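Local coordinates for beta-N-acetylglucosaminidase-like protein Glycoside hydrolase family 20 (PDB 6YHH) that probably removes terminal N-acetylglucosamine units from chitin-derived oligosaccharides, as a family 20 beta-N-acetylhexosaminidase of a chitin-degrading bacterium, at residues 122-127 with 131-136; 21-26 with 101-106; 46-51 with 115-120. All coordinates share one frame; numbering follows the deposited sequence.

Contact 1: 122-127 with 131-136; sequences QLLQND and FYFPVS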
# COMPACT_ATOMS: atom_id res chain seq x y z
N GLN A 122 9.22 -14.24 16.19
CA GLN A 122 8.11 -14.36 17.15
C GLN A 122 8.54 -14.56 18.54
O GLN A 122 7.78 -14.21 19.47
CB GLN A 122 7.19 -15.48 16.72
CG GLN A 122 6.43 -15.20 15.41
CD GLN A 122 5.49 -16.34 15.03
OE1 GLN A 122 5.64 -17.47 15.51
NE2 GLN A 122 4.54 -16.06 14.12
N LEU A 123 9.79 -15.00 18.72
CA LEU A 123 10.30 -15.18 20.07
C LEU A 123 10.78 -13.92 20.73
O LEU A 123 11.01 -13.88 21.96
CB LEU A 123 11.48 -16.17 20.07
CG LEU A 123 11.38 -17.65 20.26
CD1 LEU A 123 12.84 -18.18 20.39
CD2 LEU A 123 10.54 -18.05 21.51
N LEU A 124 10.94 -12.86 19.95
CA LEU A 124 11.39 -11.52 20.48
C LEU A 124 10.56 -11.04 21.58
O LEU A 124 9.29 -11.01 21.48
CB LEU A 124 11.42 -10.50 19.35
CG LEU A 124 12.07 -9.13 19.74
CD1 LEU A 124 13.53 -9.27 20.04
CD2 LEU A 124 11.69 -8.17 18.61
N GLN A 125 11.21 -10.67 22.68
CA GLN A 125 10.59 -10.11 23.86
C GLN A 125 11.24 -8.76 24.15
O GLN A 125 12.27 -8.41 23.59
CB GLN A 125 10.75 -11.03 25.09
CG GLN A 125 10.28 -12.46 24.87
CD GLN A 125 8.85 -12.63 24.48
OE1 GLN A 125 8.51 -13.47 23.57
NE2 GLN A 125 7.99 -12.03 25.23
N ASN A 126 10.62 -8.03 25.07
CA ASN A 126 11.24 -6.81 25.60
C ASN A 126 10.75 -6.56 27.01
O ASN A 126 9.70 -7.11 27.40
CB ASN A 126 10.95 -5.58 24.71
CG ASN A 126 9.47 -5.32 24.50
OD1 ASN A 126 8.78 -4.73 25.42
ND2 ASN A 126 8.99 -5.55 23.20
N ASP A 127 11.50 -5.75 27.71
CA ASP A 127 11.06 -5.16 28.96
C ASP A 127 10.87 -3.65 28.65
O ASP A 127 10.46 -3.32 27.52
CB ASP A 127 12.02 -5.46 30.11
CG ASP A 127 13.45 -5.01 29.87
OD1 ASP A 127 13.83 -4.14 29.05
OD2 ASP A 127 14.32 -5.57 30.57
N PHE A 131 15.53 -5.48 24.37
CA PHE A 131 14.96 -6.57 23.63
C PHE A 131 15.75 -7.82 23.88
O PHE A 131 17.00 -7.77 23.96
CB PHE A 131 14.99 -6.23 22.09
CG PHE A 131 14.03 -5.11 21.75
CD1 PHE A 131 12.73 -5.40 21.49
CD2 PHE A 131 14.46 -3.76 21.67
CE1 PHE A 131 11.76 -4.41 21.21
CE2 PHE A 131 13.51 -2.75 21.41
CZ PHE A 131 12.19 -3.08 21.17
N TYR A 132 15.05 -8.95 23.93
CA TYR A 132 15.73 -10.19 24.20
C TYR A 132 15.02 -11.38 23.64
O TYR A 132 13.86 -11.27 23.28
CB TYR A 132 15.94 -10.31 25.68
CG TYR A 132 14.80 -10.30 26.53
CD1 TYR A 132 14.15 -11.49 26.87
CD2 TYR A 132 14.29 -9.09 27.09
CE1 TYR A 132 13.04 -11.51 27.70
CE2 TYR A 132 13.13 -9.12 27.90
CZ TYR A 132 12.54 -10.34 28.24
OH TYR A 132 11.40 -10.42 29.03
N PHE A 133 15.70 -12.54 23.60
CA PHE A 133 15.09 -13.81 23.23
C PHE A 133 15.29 -14.76 24.39
O PHE A 133 16.35 -14.80 24.98
CB PHE A 133 15.73 -14.44 22.03
CG PHE A 133 15.73 -13.58 20.78
CD1 PHE A 133 14.60 -13.45 20.02
CD2 PHE A 133 16.90 -12.99 20.30
CE1 PHE A 133 14.63 -12.74 18.87
CE2 PHE A 133 16.93 -12.28 19.11
CZ PHE A 133 15.78 -12.16 18.41
N PRO A 134 14.23 -15.43 24.82
CA PRO A 134 14.38 -16.37 25.93
C PRO A 134 15.21 -17.58 25.54
O PRO A 134 15.14 -18.11 24.43
CB PRO A 134 12.94 -16.72 26.27
CG PRO A 134 12.24 -16.58 24.98
CD PRO A 134 12.84 -15.39 24.33
N VAL A 135 16.09 -17.99 26.45
CA VAL A 135 16.87 -19.21 26.31
C VAL A 135 15.83 -20.35 26.20
O VAL A 135 14.93 -20.44 27.05
CB VAL A 135 17.81 -19.39 27.55
CG1 VAL A 135 18.40 -20.80 27.62
CG2 VAL A 135 18.95 -18.43 27.41
N SER A 136 15.98 -21.15 25.14
CA SER A 136 14.93 -22.10 24.75
C SER A 136 15.44 -23.01 23.64
O SER A 136 16.42 -22.68 22.92
CB SER A 136 13.70 -21.29 24.27
OG SER A 136 14.09 -20.42 23.21
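Phe131 faces Asn126 near the turn of a short beta hairpin, strand 125-126 with strand 131-140, in the glycoside hydrolase family 20 domain 2. The two form an antiparallel non-hydrogen-bonded pair whose side chains lie side by side, Phe131 CD1 3.7 Å from Asn126 CB, while Phe131 CB meets Leu124 CD1 at 3.9 Å. Pro611 of the second subunit packs on Phe131. Next comes the hydrogen-bonded pair: Tyr132 O accepts from Gln125 N at 2.8 Å, and Tyr132 N donates to Gln125 O at 2.9 Å. With CG between its backbone N and carbonyl carbon (chi1 60°), the Tyr132 ring leans back over the partner strand, and Gln125 CB sits over one ring face, 3.8 Å from the centroid of Tyr132, a CH-pi contact. A glycine in place of Tyr132 takes the ring off Gln125 CB and would probably set that side chain freer to turn. The ring of Phe133 reaches the helix end of the other segment: Leu124 N and Leu123 C lie at its edge, and Leu124 CD1 makes an off-centre CH-pi contact 4.3 Å from the Phe133 centroid. Pro134 CD then presses to 3.4 Å from Leu123 O. Beyond the corner at Val135, Ser136 OG touches Leu123 CD1 and donates to Pro134 O at 2.8 Å, from 38° outside that carbonyl plane.

Contact 2: 21-26 with 101-106; sequences GNFTLT and NKITIN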
# COMPACT_ATOMS: atom_id res chain seq x y z
N GLY A 21 17.02 -17.79 31.68
CA GLY A 21 17.89 -16.70 31.16
C GLY A 21 17.44 -16.21 29.80
O GLY A 21 16.51 -16.77 29.20
N ASN A 22 18.11 -15.16 29.33
CA ASN A 22 17.80 -14.52 28.07
C ASN A 22 19.03 -14.24 27.24
O ASN A 22 20.14 -14.04 27.77
CB ASN A 22 17.10 -13.19 28.38
CG ASN A 22 15.77 -13.39 29.00
OD1 ASN A 22 14.90 -14.00 28.40
ND2 ASN A 22 15.59 -12.94 30.24
N PHE A 23 18.83 -14.14 25.94
CA PHE A 23 19.84 -13.59 25.06
C PHE A 23 19.44 -12.12 24.88
O PHE A 23 18.31 -11.84 24.43
CB PHE A 23 19.80 -14.30 23.72
CG PHE A 23 20.69 -13.73 22.65
CD1 PHE A 23 20.32 -12.58 21.96
CD2 PHE A 23 21.89 -14.30 22.33
CE1 PHE A 23 21.12 -12.07 20.94
CE2 PHE A 23 22.70 -13.81 21.32
CZ PHE A 23 22.32 -12.67 20.65
N THR A 24 20.36 -11.17 25.18
CA THR A 24 20.06 -9.74 25.05
C THR A 24 20.51 -9.20 23.70
O THR A 24 21.63 -9.42 23.27
CB THR A 24 20.72 -8.96 26.18
OG1 THR A 24 20.13 -9.35 27.44
CG2 THR A 24 20.46 -7.44 25.98
N LEU A 25 19.60 -8.53 22.96
CA LEU A 25 19.94 -7.99 21.65
C LEU A 25 20.63 -6.62 21.81
O LEU A 25 20.16 -5.72 22.58
CB LEU A 25 18.66 -7.79 20.80
CG LEU A 25 18.33 -8.76 19.74
CD1 LEU A 25 16.98 -8.28 19.15
CD2 LEU A 25 19.38 -8.81 18.65
N THR A 26 21.77 -6.51 21.16
CA THR A 26 22.61 -5.33 21.23
C THR A 26 23.11 -5.01 19.86
O THR A 26 22.94 -5.74 18.91
CB THR A 26 23.89 -5.59 22.06
OG1 THR A 26 24.78 -6.43 21.34
CG2 THR A 26 23.51 -6.16 23.41
N ASN A 101 24.35 -16.47 24.93
CA ASN A 101 25.31 -15.73 24.16
C ASN A 101 25.33 -16.09 22.72
O ASN A 101 26.14 -15.55 21.99
CB ASN A 101 26.73 -15.85 24.80
CG ASN A 101 26.79 -15.35 26.27
OD1 ASN A 101 27.12 -16.11 27.20
ND2 ASN A 101 26.42 -14.11 26.49
N LYS A 102 24.46 -16.98 22.25
CA LYS A 102 24.53 -17.46 20.92
C LYS A 102 23.23 -18.10 20.53
O LYS A 102 22.62 -18.82 21.32
CB LYS A 102 25.64 -18.53 20.85
CG LYS A 102 25.79 -19.27 19.54
CD LYS A 102 26.47 -18.43 18.48
CE LYS A 102 27.94 -18.74 18.32
NZ LYS A 102 28.71 -17.52 18.00
N ILE A 103 22.85 -17.91 19.27
CA ILE A 103 21.61 -18.50 18.72
C ILE A 103 21.97 -19.30 17.48
O ILE A 103 22.73 -18.84 16.65
CB ILE A 103 20.56 -17.42 18.33
CG1 ILE A 103 20.26 -16.48 19.48
CG2 ILE A 103 19.28 -18.04 17.74
CD1 ILE A 103 19.42 -15.28 19.14
N THR A 104 21.43 -20.55 17.35
CA THR A 104 21.72 -21.36 16.22
C THR A 104 20.44 -21.91 15.59
O THR A 104 19.57 -22.42 16.29
CB THR A 104 22.62 -22.57 16.66
OG1 THR A 104 23.76 -22.06 17.32
CG2 THR A 104 23.17 -23.29 15.41
N ILE A 105 20.34 -21.77 14.30
CA ILE A 105 19.34 -22.42 13.51
C ILE A 105 20.00 -23.47 12.70
O ILE A 105 20.90 -23.19 11.92
CB ILE A 105 18.60 -21.39 12.56
CG1 ILE A 105 17.77 -20.44 13.41
CG2 ILE A 105 17.69 -22.10 11.56
CD1 ILE A 105 17.15 -19.30 12.61
N ASN A 106 19.56 -24.69 12.87
CA ASN A 106 20.06 -25.82 12.10
C ASN A 106 18.91 -26.36 11.29
O ASN A 106 17.87 -26.62 11.86
CB ASN A 106 20.52 -26.91 13.07
CG ASN A 106 21.87 -26.61 13.72
OD1 ASN A 106 22.04 -26.73 14.91
ND2 ASN A 106 22.78 -26.24 12.94
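Phe23 and Asn101 bring the two backbones nearest, with CA atoms 5.9 Å apart, and no hydrogen bond joins segments 21-26 and 101-106. Both belong to the curled mixed sheet of the family 20 domain 2, but they are not neighbours in it: strand 21-24 pairs with strand 131-140, that one with strand 94-99, and strand 94-99 with strand 102-107. The link is made chiefly by one aromatic ring, which meets both a side chain and backbone.

The CG of Phe23 is turned away from its own backbone N (chi1 173°), which carries the ring across toward Asn101, Lys102 and Ile103. There Ile103 meets it at about a right angle. Its CD1 lies almost exactly above the middle of the ring, 3.9 Å from the Phe23 centroid and 5° off the normal, a CH-pi contact with the methyl centred on the face. One carbon back, Ile103 CG1 is 3.9 Å from Phe23 CD2, so both carbons of this arm touch the same face. The edge of the same ring is met by backbone: Lys102 N lies in the ring plane, 3.7 Å from Phe23 CD2, and Asn101 C is 3.8 Å from Phe23 CE2. Val98 and Phe29 also pack against Phe23, while Ile103 touches Leu96 and Phe133 and is hydrogen-bonded through its backbone to Glu75 and Gln77.

With no salt bridge and no hydrogen bond between the segments, this small contact of 159 Å² rests on van der Waals and CH-pi attraction, and hence on the fit of Ile103 over the face and of the Asn101-Lys102 backbone at the edge of Phe23.

Contact 3: 46-51 with 115-120; sequences TRFLRR and HGLETL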
# COMPACT_ATOMS: atom_id res chain seq x y z
N THR A 46 18.70 -11.45 4.97
CA THR A 46 18.73 -9.97 4.91
C THR A 46 17.41 -9.37 5.37
O THR A 46 17.38 -8.44 6.20
CB THR A 46 19.07 -9.52 3.45
OG1 THR A 46 20.34 -10.11 3.01
CG2 THR A 46 19.18 -7.99 3.42
N ARG A 47 16.29 -9.93 4.85
CA ARG A 47 14.95 -9.40 5.26
C ARG A 47 14.70 -9.63 6.72
O ARG A 47 14.17 -8.79 7.36
CB ARG A 47 13.88 -10.04 4.40
CG ARG A 47 13.92 -9.56 2.97
CD ARG A 47 12.84 -10.10 2.07
NE ARG A 47 12.87 -11.54 1.82
CZ ARG A 47 13.56 -12.07 0.81
NH1 ARG A 47 14.24 -11.28 -0.04
NH2 ARG A 47 13.55 -13.37 0.65
N PHE A 48 15.13 -10.76 7.27
CA PHE A 48 15.03 -11.03 8.70
C PHE A 48 15.68 -9.89 9.52
O PHE A 48 15.15 -9.35 10.47
CB PHE A 48 15.62 -12.42 9.06
CG PHE A 48 15.96 -12.56 10.51
CD1 PHE A 48 15.03 -12.90 11.48
CD2 PHE A 48 17.24 -12.29 10.93
CE1 PHE A 48 15.39 -13.03 12.82
CE2 PHE A 48 17.58 -12.35 12.28
CZ PHE A 48 16.69 -12.71 13.24
N LEU A 49 16.91 -9.58 9.14
CA LEU A 49 17.70 -8.56 9.84
C LEU A 49 17.04 -7.18 9.72
O LEU A 49 16.92 -6.47 10.71
CB LEU A 49 19.12 -8.57 9.29
CG LEU A 49 20.11 -7.71 10.07
CD1 LEU A 49 20.27 -8.31 11.43
CD2 LEU A 49 21.47 -7.68 9.38
N ARG A 50 16.59 -6.83 8.52
CA ARG A 50 15.84 -5.61 8.32
C ARG A 50 14.60 -5.55 9.17
O ARG A 50 14.32 -4.53 9.84
CB ARG A 50 15.48 -5.38 6.86
CG ARG A 50 16.63 -5.22 5.87
CD ARG A 50 17.34 -3.86 6.10
NE ARG A 50 18.32 -3.89 7.15
CZ ARG A 50 19.55 -4.42 7.07
NH1 ARG A 50 19.92 -5.05 5.95
NH2 ARG A 50 20.35 -4.34 8.11
N ARG A 51 13.84 -6.66 9.22
CA ARG A 51 12.64 -6.67 10.01
C ARG A 51 12.94 -6.55 11.51
O ARG A 51 12.29 -5.79 12.25
CB ARG A 51 11.81 -7.91 9.73
CG ARG A 51 11.22 -7.90 8.34
CD ARG A 51 10.81 -9.26 7.85
NE ARG A 51 9.77 -9.88 8.61
CZ ARG A 51 9.47 -11.17 8.58
NH1 ARG A 51 10.23 -12.01 7.92
NH2 ARG A 51 8.42 -11.63 9.28
N HIS A 115 11.95 -20.82 7.68
CA HIS A 115 10.91 -20.95 8.66
C HIS A 115 11.42 -20.57 10.04
O HIS A 115 10.75 -19.90 10.87
CB HIS A 115 10.35 -22.41 8.71
CG HIS A 115 9.66 -22.87 7.46
ND1 HIS A 115 8.88 -22.05 6.64
CD2 HIS A 115 9.61 -24.10 6.90
CE1 HIS A 115 8.39 -22.76 5.64
NE2 HIS A 115 8.80 -24.02 5.80
N GLY A 116 12.62 -21.05 10.37
CA GLY A 116 13.14 -20.76 11.70
C GLY A 116 13.37 -19.31 11.96
O GLY A 116 13.25 -18.86 13.11
N LEU A 117 13.71 -18.55 10.91
CA LEU A 117 13.83 -17.12 11.09
C LEU A 117 12.49 -16.47 11.52
O LEU A 117 12.46 -15.55 12.32
CB LEU A 117 14.33 -16.47 9.81
CG LEU A 117 15.77 -16.80 9.37
CD1 LEU A 117 15.95 -16.22 7.96
CD2 LEU A 117 16.73 -16.32 10.42
N GLU A 118 11.38 -17.01 11.01
CA GLU A 118 10.05 -16.51 11.39
C GLU A 118 9.74 -16.83 12.83
O GLU A 118 9.22 -16.02 13.55
CB GLU A 118 8.96 -17.06 10.50
CG GLU A 118 9.16 -16.66 9.03
CD GLU A 118 9.05 -15.16 8.77
OE1 GLU A 118 8.54 -14.39 9.63
OE2 GLU A 118 9.43 -14.79 7.61
N THR A 119 10.10 -18.03 13.27
CA THR A 119 9.92 -18.38 14.67
C THR A 119 10.73 -17.47 15.56
O THR A 119 10.26 -17.05 16.65
CB THR A 119 10.27 -19.86 14.92
OG1 THR A 119 9.55 -20.65 14.01
CG2 THR A 119 9.93 -20.27 16.32
N LEU A 120 12.01 -17.28 15.19
CA LEU A 120 12.90 -16.36 15.94
C LEU A 120 12.29 -14.96 16.11
O LEU A 120 12.30 -14.39 17.21
CB LEU A 120 14.33 -16.35 15.34
CG LEU A 120 15.34 -15.58 16.16
CD1 LEU A 120 15.40 -15.89 17.63
CD2 LEU A 120 16.67 -15.67 15.48
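Helices 40-56 and 110-123, which pack against the sheet of the alpha/beta domain 2 of family 20, run side by side here: segments 46-51 and 115-120 point the same way, 9° apart, with their axes 10.6 Å from each other. Phe48 reaches between them. Its CG is swung away from the backbone N (chi1 161°), toward the second helix, where Leu117 CD2 rests over one ring face, 4.0 Å from the Phe48 centroid and offset toward the rim. At the far end of the ring, Phe48 CZ touches Leu120 CD2 at 3.7 Å. Leu76 of strand 76-80 packs on both Phe48 and Leu120, so the pair of helices is joined to the sheet beneath.

Beside this apolar patch lies a salt bridge. Arg51 meets the buried Glu118 end-on, one nitrogen to each oxygen, with guanidinium and carboxylate planes 36° apart. Arg51 NE has a second acidic partner, Glu500, so the guanidinium is held on two sides and its rotation is probably fixed. Arg51 NH2 donates to the syn lone pair of Glu118 OE1 at 2.8 Å, and Arg51 NH1 makes the straighter bond, 2.9 Å to Glu118 OE2.

In the fold
All three contacts lie within the family 20 domain 2, on the same side of the chain's centre and away from the predicted proton donor Glu317 of the catalytic domain. Contacts 1 and 2 have centres about 9 Å apart and share neighbouring strands: Phe133 O lies 2.7 Å from Phe23 N, a probable hydrogen bond. Contact 3 lies about 14 Å, centre to centre, from each of the others. It shares helix 110-123 with contact 1, where Phe133 CE1 comes 3.3 Å from Leu120 O. It meets contact 2 through Ile105 CD1, 3.7 Å from Leu117 CD2, so helix 110-123 packs on strand 102-107. Along the chain contacts 2 and 3 alternate, whereas contact 1 follows both.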